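PDB 3CH0: glycerophosphodiester phosphodiesterase from Cytophaga hutchinsonii ATCC 33406, which belongs to the glycerophosphodiester phosphodiesterase family, whose members are built on a TIM-barrel fold. Local coordinates for residues P241-T246 and I262-D267; G236-P241 and G257-I262. All coordinates share one frame; numbering follows the deposited sequence.

Overall arrangement
Following the chain, strand 10-13 near the N terminus comes to lie between strands 39-46 and 260-263, so the barrel's start and end are neighbours. Later, helix 226-234 leads into strand 238-239, a loop, helix 247-256 and strand 260-263. Contact 2 (236-241 with 257-262) and contact 1 (241-246 with 262-267) both bring this last beta-alpha-beta unit together; each closes a loop that holds all of helix 247-256. Along the chain their segments alternate, so the two loops cross, sharing Pro241 and Ile262. Contact 2 spans the strands and their approaches, contact 1 the C-terminal end of strand 260-263 and the loops that follow both strands. Their centres lie about 13 Å apart, and Val244 packs on Ile261.

Contact 1 (P241-T246 and I262-D267); sequences PWTVNT and ITDYPD. With EDO (1,2-ethanediol), chain E; EDO (1,2-ethanediol), chain H.
Asn245 reaches Asp264 with both ends of its amide. Its ND2 gives a nearly straight bond (171°) to Asp264 OD2 at 2.8 Å, with the carboxylate oxygen close to the amide plane and met on its anti lone pair, while Asn245 OD1 accepts from Asp264 N at 2.9 Å. These two bonds fix the amide's rotation. CG lies anti to the carbonyl carbon (chi1 -73°), which brings the amide to Asp264, the amide and carboxylate planes turned 49° against each other. The amide also stands perpendicular to the Tyr265 ring, whose CD2 edge lies 3.7 Å from Asn245 CG. Beyond this contact, Asp264 OD2 makes a salt bridge with Arg18 NH2 and OD1 bonds His14 ND1. Thr243 CG2 comes across the carboxylate to 3.3 Å from Asp264 OD2. These loops follow the last two strands of the TIM barrel, at the C-terminal ends where pockets of this fold lie; citric acid sits beside Trp242. The Trp242-Thr243 peptide is cis; ethanediol O1 (chain E) accepts from Thr243 N, ethanediol O2 (chain H) from Asn245 N. Thr263 OG1 donates to Val244 O at 2.7 Å; by accepting from Tyr265 N it also forms an ST turn. Pro241 O accepts from Ile262 N, and Ile262 O from Val244 N at 2.9 Å. Trp242 CB packs 3.8 Å from Ile262 CB, while the indole NE1 turns to Ser218 O.

Contact 2 (G236-P241 and G257-I262); sequences GMRVIP and GVDGII
Asp259 and Val239 are paired by two hydrogen bonds. The Asp259 backbone N donates to Val239 O at 2.9 Å, and the carboxylate returns to the same residue, OD2 taking Val239 N at 2.8 Å in a nearly straight bond (169°). The donor meets OD2 on its anti side, 21° out of the carboxylate plane. A chi1 of -56° sets Asp259 CG anti to the carbonyl carbon, which brings OD2 to Val239 N. His233 of helix 226-234 bonds the same OD2, so this oxygen has two partners. Arg238 makes no salt bridge here: its aliphatic CG passes 3.9 Å from Asp259 CG, the two side chains crossing at about a right angle, and NH1 reaches Asp259 O through a water. The strands 238-239 and 260-263 are the two ends of a right-handed beta-alpha-beta crossover over helix 247-256, the closing unit of the TIM barrel. Among apolar contacts, Ile240 CG2 rests 3.7 Å from Gly260 C and 3.8 Å from Ile262 CG1, facing strand 10-13; the absence of a side chain at Gly260 gives Ile240 CG1 its room. On the helix-facing side, Val258 CG1 lies 3.9 Å from Pro241 CG. Gly260 O, buried here, has no hydrogen-bond partner in the model; Pro241 CD lies 3.3 Å from it.

Contact 1 (P241-T246 and I262-D267)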
ATOM      1  N   PRO A 241      10.946  -5.326   1.700  1.00  9.82           N
ATOM      2  CA  PRO A 241      10.856  -5.162   0.253  1.00  9.91           C
ATOM      3  C   PRO A 241       9.523  -5.585  -0.350  1.00  9.53           C
ATOM      4  O   PRO A 241       8.729  -6.285   0.281  1.00 10.54           O
ATOM      5  CB  PRO A 241      11.947  -6.068  -0.287  1.00  9.74           C
ATOM      6  CG  PRO A 241      12.386  -6.915   0.788  1.00 17.24           C
ATOM      7  CD  PRO A 241      11.756  -6.495   2.082  1.00 10.14           C
ATOM      8  N   TRP A 242       9.357  -5.168  -1.602  1.00  9.99           N
ATOM      9  CA  TRP A 242       8.130  -5.412  -2.364  1.00  9.56           C
ATOM     10  C   TRP A 242       8.465  -5.669  -3.822  1.00  9.21           C
ATOM     11  O   TRP A 242       9.554  -5.313  -4.225  1.00  9.72           O
ATOM     12  CB  TRP A 242       7.218  -4.163  -2.291  1.00 11.46           C
ATOM     13  CG  TRP A 242       7.931  -2.873  -2.670  1.00 11.23           C
ATOM     14  CD1 TRP A 242       8.576  -2.010  -1.817  1.00  9.71           C
ATOM     15  CD2 TRP A 242       8.113  -2.320  -3.982  1.00  8.20           C
ATOM     16  NE1 TRP A 242       9.094  -0.963  -2.501  1.00  9.92           N
ATOM     17  CE2 TRP A 242       8.843  -1.130  -3.839  1.00  9.25           C
ATOM     18  CE3 TRP A 242       7.721  -2.706  -5.279  1.00  9.41           C
ATOM     19  CZ2 TRP A 242       9.194  -0.348  -4.952  1.00 10.65           C
ATOM     20  CZ3 TRP A 242       8.072  -1.915  -6.368  1.00 12.64           C
ATOM     21  CH2 TRP A 242       8.778  -0.733  -6.195  1.00 12.29           C
ATOM     22  N   THR A 243       7.548  -6.238  -4.611  1.00  9.72           N
ATOM     23  CA  THR A 243       6.419  -7.024  -4.210  1.00  9.65           C
ATOM     24  C   THR A 243       6.842  -8.441  -4.565  1.00 10.32           C
ATOM     25  O   THR A 243       7.103  -8.755  -5.735  1.00 11.10           O
ATOM     26  CB  THR A 243       5.152  -6.584  -4.958  1.00 10.60           C
ATOM     27  OG1 THR A 243       4.825  -5.237  -4.555  1.00 10.96           O
ATOM     28  CG2 THR A 243       3.958  -7.474  -4.635  1.00 10.91           C
ATOM     29  N   VAL A 244       6.917  -9.299  -3.555  1.00  8.57           N
ATOM     30  CA  VAL A 244       7.592 -10.595  -3.638  1.00  9.67           C
ATOM     31  C   VAL A 244       6.588 -11.733  -3.646  1.00 10.83           C
ATOM     32  O   VAL A 244       5.886 -11.940  -2.680  1.00 10.64           O
ATOM     33  CB  VAL A 244       8.614 -10.754  -2.538  1.00 10.50           C
ATOM     34  CG1 VAL A 244       9.517 -11.953  -2.846  1.00 10.47           C
ATOM     35  CG2 VAL A 244       9.472  -9.463  -2.319  1.00 10.30           C
ATOM     36  N   ASN A 245       6.507 -12.452  -4.791  1.00 11.12           N
ATOM     37  CA  ASN A 245       5.350 -13.284  -5.100  1.00 10.24           C
ATOM     38  C   ASN A 245       5.678 -14.774  -5.296  1.00 11.53           C
ATOM     39  O   ASN A 245       4.854 -15.519  -5.818  1.00 13.41           O
ATOM     40  CB  ASN A 245       4.620 -12.732  -6.342  1.00 10.40           C
ATOM     41  CG  ASN A 245       3.857 -11.434  -6.023  1.00  9.02           C
ATOM     42  OD1 ASN A 245       3.659 -11.162  -4.831  1.00 11.81           O
ATOM     43  ND2 ASN A 245       3.360 -10.738  -7.049  1.00 11.69           N
ATOM     44  N   THR A 246       6.875 -15.208  -4.907  1.00 12.08           N
ATOM     45  CA  THR A 246       7.244 -16.617  -4.957  1.00 12.65           C
ATOM     46  C   THR A 246       7.851 -17.022  -3.634  1.00 12.80           C
ATOM     47  O   THR A 246       8.493 -16.207  -2.973  1.00 12.27           O
ATOM     48  CB  THR A 246       8.184 -17.026  -6.135  1.00 13.62           C
ATOM     49  OG1 THR A 246       9.472 -16.429  -5.937  1.00 13.95           O
ATOM     50  CG2 THR A 246       7.573 -16.622  -7.449  1.00 13.03           C
ATOM     51  N   ILE A 262       6.288  -7.628   1.550  1.00  8.71           N
ATOM     52  CA  ILE A 262       5.065  -7.187   0.909  1.00  7.25           C
ATOM     53  C   ILE A 262       4.833  -8.141  -0.278  1.00  8.08           C
ATOM     54  O   ILE A 262       5.631  -8.171  -1.193  1.00 10.66           O
ATOM     55  CB  ILE A 262       5.149  -5.683   0.532  1.00  8.78           C
ATOM     56  CG1 ILE A 262       5.312  -4.800   1.771  1.00 10.67           C
ATOM     57  CG2 ILE A 262       3.953  -5.278  -0.449  1.00  8.87           C
ATOM     58  CD1 ILE A 262       5.970  -3.490   1.451  1.00  9.95           C
ATOM     59  N   THR A 263       3.669  -8.785  -0.270  1.00  9.27           N
ATOM     60  CA  THR A 263       3.350  -9.771  -1.286  1.00  7.83           C
ATOM     61  C   THR A 263       1.902  -9.781  -1.740  1.00  8.51           C
ATOM     62  O   THR A 263       0.995  -9.593  -0.937  1.00  8.96           O
ATOM     63  CB  THR A 263       3.678 -11.205  -0.752  1.00 11.18           C
ATOM     64  OG1 THR A 263       3.385 -12.203  -1.759  1.00 10.08           O
ATOM     65  CG2 THR A 263       2.908 -11.596   0.528  1.00  9.98           C
ATOM     66  N   ASP A 264       1.709 -10.027  -3.037  1.00  9.49           N
ATOM     67  CA  ASP A 264       0.358 -10.209  -3.587  1.00  7.72           C
ATOM     68  C   ASP A 264      -0.284 -11.527  -3.142  1.00  7.69           C
ATOM     69  O   ASP A 264      -1.480 -11.693  -3.322  1.00  9.62           O
ATOM     70  CB  ASP A 264       0.400 -10.166  -5.120  1.00  9.94           C
ATOM     71  CG  ASP A 264       0.662  -8.785  -5.626  1.00 11.11           C
ATOM     72  OD1 ASP A 264       0.004  -7.832  -5.121  1.00 11.50           O
ATOM     73  OD2 ASP A 264       1.514  -8.638  -6.529  1.00 11.94           O
ATOM     74  N   TYR A 265       0.546 -12.476  -2.693  1.00  9.19           N
ATOM     75  CA  TYR A 265       0.136 -13.827  -2.327  1.00 10.52           C
ATOM     76  C   TYR A 265       0.481 -14.154  -0.875  1.00  9.05           C
ATOM     77  O   TYR A 265       1.344 -15.013  -0.557  1.00 10.54           O
ATOM     78  CB  TYR A 265       0.805 -14.811  -3.302  1.00 10.10           C
ATOM     79  CG  TYR A 265       0.410 -14.654  -4.735  1.00 10.63           C
ATOM     80  CD1 TYR A 265      -0.774 -15.230  -5.208  1.00 11.03           C
ATOM     81  CD2 TYR A 265       1.177 -13.937  -5.584  1.00 13.94           C
ATOM     82  CE1 TYR A 265      -1.143 -15.113  -6.534  1.00 12.65           C
ATOM     83  CE2 TYR A 265       0.801 -13.752  -6.901  1.00 13.47           C
ATOM     84  CZ  TYR A 265      -0.336 -14.381  -7.378  1.00 15.56           C
ATOM     85  OH  TYR A 265      -0.678 -14.193  -8.688  1.00 14.25           O
ATOM     86  N   PRO A 266      -0.177 -13.463   0.078  1.00  9.97           N
ATOM     87  CA  PRO A 266       0.152 -13.680   1.482  1.00 11.56           C
ATOM     88  C   PRO A 266      -0.153 -15.124   1.938  1.00 13.45           C
ATOM     89  O   PRO A 266       0.431 -15.581   2.913  1.00 11.45           O
ATOM     90  CB  PRO A 266      -0.645 -12.616   2.213  1.00 10.00           C
ATOM     91  CG  PRO A 266      -1.809 -12.316   1.331  1.00 10.88           C
ATOM     92  CD  PRO A 266      -1.211 -12.424  -0.082  1.00 11.25           C
ATOM     93  N   ASP A 267      -1.003 -15.832   1.205  1.00 12.34           N
ATOM     94  CA  ASP A 267      -1.237 -17.260   1.421  1.00 15.07           C
ATOM     95  C   ASP A 267       0.055 -18.124   1.376  1.00 12.98           C
ATOM     96  O   ASP A 267       0.112 -19.215   1.986  1.00 14.17           O
ATOM     97  CB  ASP A 267      -2.305 -17.784   0.442  1.00 15.55           C
ATOM     98  CG  ASP A 267      -1.953 -17.583  -1.010  1.00 16.55           C
ATOM     99  OD1 ASP A 267      -1.476 -16.510  -1.373  1.00 15.48           O
ATOM    100  OD2 ASP A 267      -2.255 -18.488  -1.834  1.00 22.18           O
TER
HETATM  101  C1  EDO E 275       9.336  -6.110  -7.538  1.00 30.99           C
HETATM  102  O1  EDO E 275       7.962  -5.787  -7.626  1.00 23.64           O
HETATM  103  C2  EDO E 275       9.938  -6.355  -8.924  1.00 24.91           C
HETATM  104  O2  EDO E 275      10.379  -5.135  -9.517  1.00 28.94           O
HETATM  105  C1  EDO H 278       9.229 -10.057  -8.024  1.00 17.37           C
HETATM  106  O1  EDO H 278      10.443 -10.727  -8.435  1.00 14.57           O
HETATM  107  C2  EDO H 278       8.015 -10.990  -8.094  1.00 13.94           C
HETATM  108  O2  EDO H 278       8.014 -12.075  -7.186  1.00 12.77           O

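Contact 2 (G236-P241 and G257-I262)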
ATOM      1  N   GLY A 236      19.035   1.485  12.547  1.00 18.69           N
ATOM      2  CA  GLY A 236      17.837   1.249  13.316  1.00 17.17           C
ATOM      3  C   GLY A 236      16.581   1.108  12.444  1.00 18.70           C
ATOM      4  O   GLY A 236      15.475   1.047  12.965  1.00 20.88           O
HETATM    5  N   MSE A 237      16.770   0.979  11.126  1.00 15.04           N
HETATM    6  CA  MSE A 237      15.635   0.787  10.184  1.00 15.02           C
HETATM    7  C   MSE A 237      15.320  -0.680  10.030  1.00 15.21           C
HETATM    8  O   MSE A 237      16.221  -1.518  10.097  1.00 17.34           O
HETATM    9  CB  MSE A 237      15.960   1.320   8.805  1.00 15.21           C
HETATM   10  CG  MSE A 237      16.056   2.798   8.806  1.00 22.28           C
HETATM   11 SE   MSE A 237      16.252   3.522   7.048  0.75 16.54          SE
HETATM   12  CE  MSE A 237      17.992   2.928   6.790  1.00 26.35           C
ATOM     13  N   ARG A 238      14.048  -0.984   9.769  1.00 13.66           N
ATOM     14  CA  ARG A 238      13.637  -2.288   9.309  1.00 14.20           C
ATOM     15  C   ARG A 238      13.549  -2.239   7.792  1.00 13.82           C
ATOM     16  O   ARG A 238      13.364  -1.170   7.213  1.00 14.27           O
ATOM     17  CB  ARG A 238      12.302  -2.675   9.875  1.00 14.52           C
ATOM     18  CG  ARG A 238      12.497  -2.976  11.399  1.00 19.00           C
ATOM     19  CD  ARG A 238      11.252  -3.264  12.125  1.00 25.87           C
ATOM     20  NE  ARG A 238      10.474  -2.052  12.265  1.00 27.34           N
ATOM     21  CZ  ARG A 238       9.324  -1.793  11.632  1.00 35.07           C
ATOM     22  NH1 ARG A 238       8.793  -2.706  10.809  1.00 28.67           N
ATOM     23  NH2 ARG A 238       8.696  -0.626  11.859  1.00 25.99           N
ATOM     24  N   VAL A 239      13.804  -3.377   7.185  1.00 11.88           N
ATOM     25  CA  VAL A 239      13.838  -3.506   5.726  1.00 10.29           C
ATOM     26  C   VAL A 239      12.723  -4.446   5.256  1.00 10.65           C
ATOM     27  O   VAL A 239      12.684  -5.616   5.615  1.00 11.41           O
ATOM     28  CB  VAL A 239      15.206  -4.002   5.197  1.00 11.41           C
ATOM     29  CG1 VAL A 239      15.168  -4.080   3.635  1.00 11.66           C
ATOM     30  CG2 VAL A 239      16.321  -3.047   5.696  1.00 12.50           C
ATOM     31  N   ILE A 240      11.795  -3.909   4.455  1.00 11.64           N
ATOM     32  CA  ILE A 240      10.594  -4.609   4.010  1.00 10.01           C
ATOM     33  C   ILE A 240      10.402  -4.404   2.507  1.00  9.01           C
ATOM     34  O   ILE A 240       9.822  -3.407   2.086  1.00 10.46           O
ATOM     35  CB  ILE A 240       9.326  -4.149   4.769  1.00 11.62           C
ATOM     36  CG1 ILE A 240       9.567  -4.286   6.284  1.00 15.04           C
ATOM     37  CG2 ILE A 240       8.125  -4.969   4.372  1.00  9.46           C
ATOM     38  CD1 ILE A 240       8.376  -3.885   7.132  1.00 12.99           C
ATOM     39  N   PRO A 241      10.946  -5.326   1.700  1.00  9.82           N
ATOM     40  CA  PRO A 241      10.856  -5.162   0.253  1.00  9.91           C
ATOM     41  C   PRO A 241       9.523  -5.585  -0.350  1.00  9.53           C
ATOM     42  O   PRO A 241       8.729  -6.285   0.281  1.00 10.54           O
ATOM     43  CB  PRO A 241      11.947  -6.068  -0.287  1.00  9.74           C
ATOM     44  CG  PRO A 241      12.386  -6.915   0.788  1.00 17.24           C
ATOM     45  CD  PRO A 241      11.756  -6.495   2.082  1.00 10.14           C
ATOM     46  N   GLY A 257      18.214 -11.451   5.846  1.00 12.59           N
ATOM     47  CA  GLY A 257      17.924 -10.602   6.992  1.00 14.02           C
ATOM     48  C   GLY A 257      16.796  -9.581   6.923  1.00 14.35           C
ATOM     49  O   GLY A 257      16.674  -8.744   7.820  1.00 13.96           O
ATOM     50  N   VAL A 258      15.933  -9.652   5.897  1.00 13.60           N
ATOM     51  CA  VAL A 258      14.814  -8.710   5.881  1.00 12.92           C
ATOM     52  C   VAL A 258      13.872  -8.918   7.070  1.00 12.39           C
ATOM     53  O   VAL A 258      13.771  -9.990   7.671  1.00 12.93           O
ATOM     54  CB  VAL A 258      14.010  -8.763   4.577  1.00 11.93           C
ATOM     55  CG1 VAL A 258      14.936  -8.475   3.357  1.00 12.43           C
ATOM     56  CG2 VAL A 258      13.193 -10.048   4.391  1.00 11.46           C
ATOM     57  N   ASP A 259      13.140  -7.829   7.368  1.00 11.59           N
ATOM     58  CA  ASP A 259      12.214  -7.760   8.496  1.00 12.51           C
ATOM     59  C   ASP A 259      10.752  -7.995   8.186  1.00 11.93           C
ATOM     60  O   ASP A 259       9.911  -8.071   9.087  1.00 11.94           O
ATOM     61  CB  ASP A 259      12.360  -6.391   9.175  1.00 11.11           C
ATOM     62  CG  ASP A 259      13.804  -6.137   9.612  1.00 11.54           C
ATOM     63  OD1 ASP A 259      14.157  -6.712  10.662  1.00 16.59           O
ATOM     64  OD2 ASP A 259      14.556  -5.462   8.891  1.00 14.81           O
ATOM     65  N   GLY A 260      10.460  -8.151   6.903  1.00 11.28           N
ATOM     66  CA  GLY A 260       9.103  -8.334   6.433  1.00 11.27           C
ATOM     67  C   GLY A 260       9.102  -8.505   4.935  1.00  9.61           C
ATOM     68  O   GLY A 260      10.102  -8.309   4.273  1.00 11.61           O
ATOM     69  N   ILE A 261       7.897  -8.759   4.444  1.00 10.24           N
ATOM     70  CA  ILE A 261       7.650  -8.951   3.004  1.00  8.64           C
ATOM     71  C   ILE A 261       6.308  -8.380   2.656  1.00 10.96           C
ATOM     72  O   ILE A 261       5.339  -8.606   3.361  1.00 11.85           O
ATOM     73  CB  ILE A 261       7.640 -10.441   2.615  1.00 12.15           C
ATOM     74  CG1 ILE A 261       9.066 -10.989   2.731  1.00 13.45           C
ATOM     75  CG2 ILE A 261       7.030 -10.720   1.180  1.00 12.88           C
ATOM     76  CD1 ILE A 261      10.008 -10.649   1.589  1.00 12.18           C
ATOM     77  N   ILE A 262       6.288  -7.628   1.550  1.00  8.71           N
ATOM     78  CA  ILE A 262       5.065  -7.187   0.909  1.00  7.25           C
ATOM     79  C   ILE A 262       4.833  -8.141  -0.278  1.00  8.08           C
ATOM     80  O   ILE A 262       5.631  -8.171  -1.193  1.00 10.66           O
ATOM     81  CB  ILE A 262       5.149  -5.683   0.532  1.00  8.78           C
ATOM     82  CG1 ILE A 262       5.312  -4.800   1.771  1.00 10.67           C
ATOM     83  CG2 ILE A 262       3.953  -5.278  -0.449  1.00  8.87           C
ATOM     84  CD1 ILE A 262       5.970  -3.490   1.451  1.00  9.95           C
TER
HETATM   85  O   HOH W   1       9.240  -5.797  10.800  1.00 22.55           O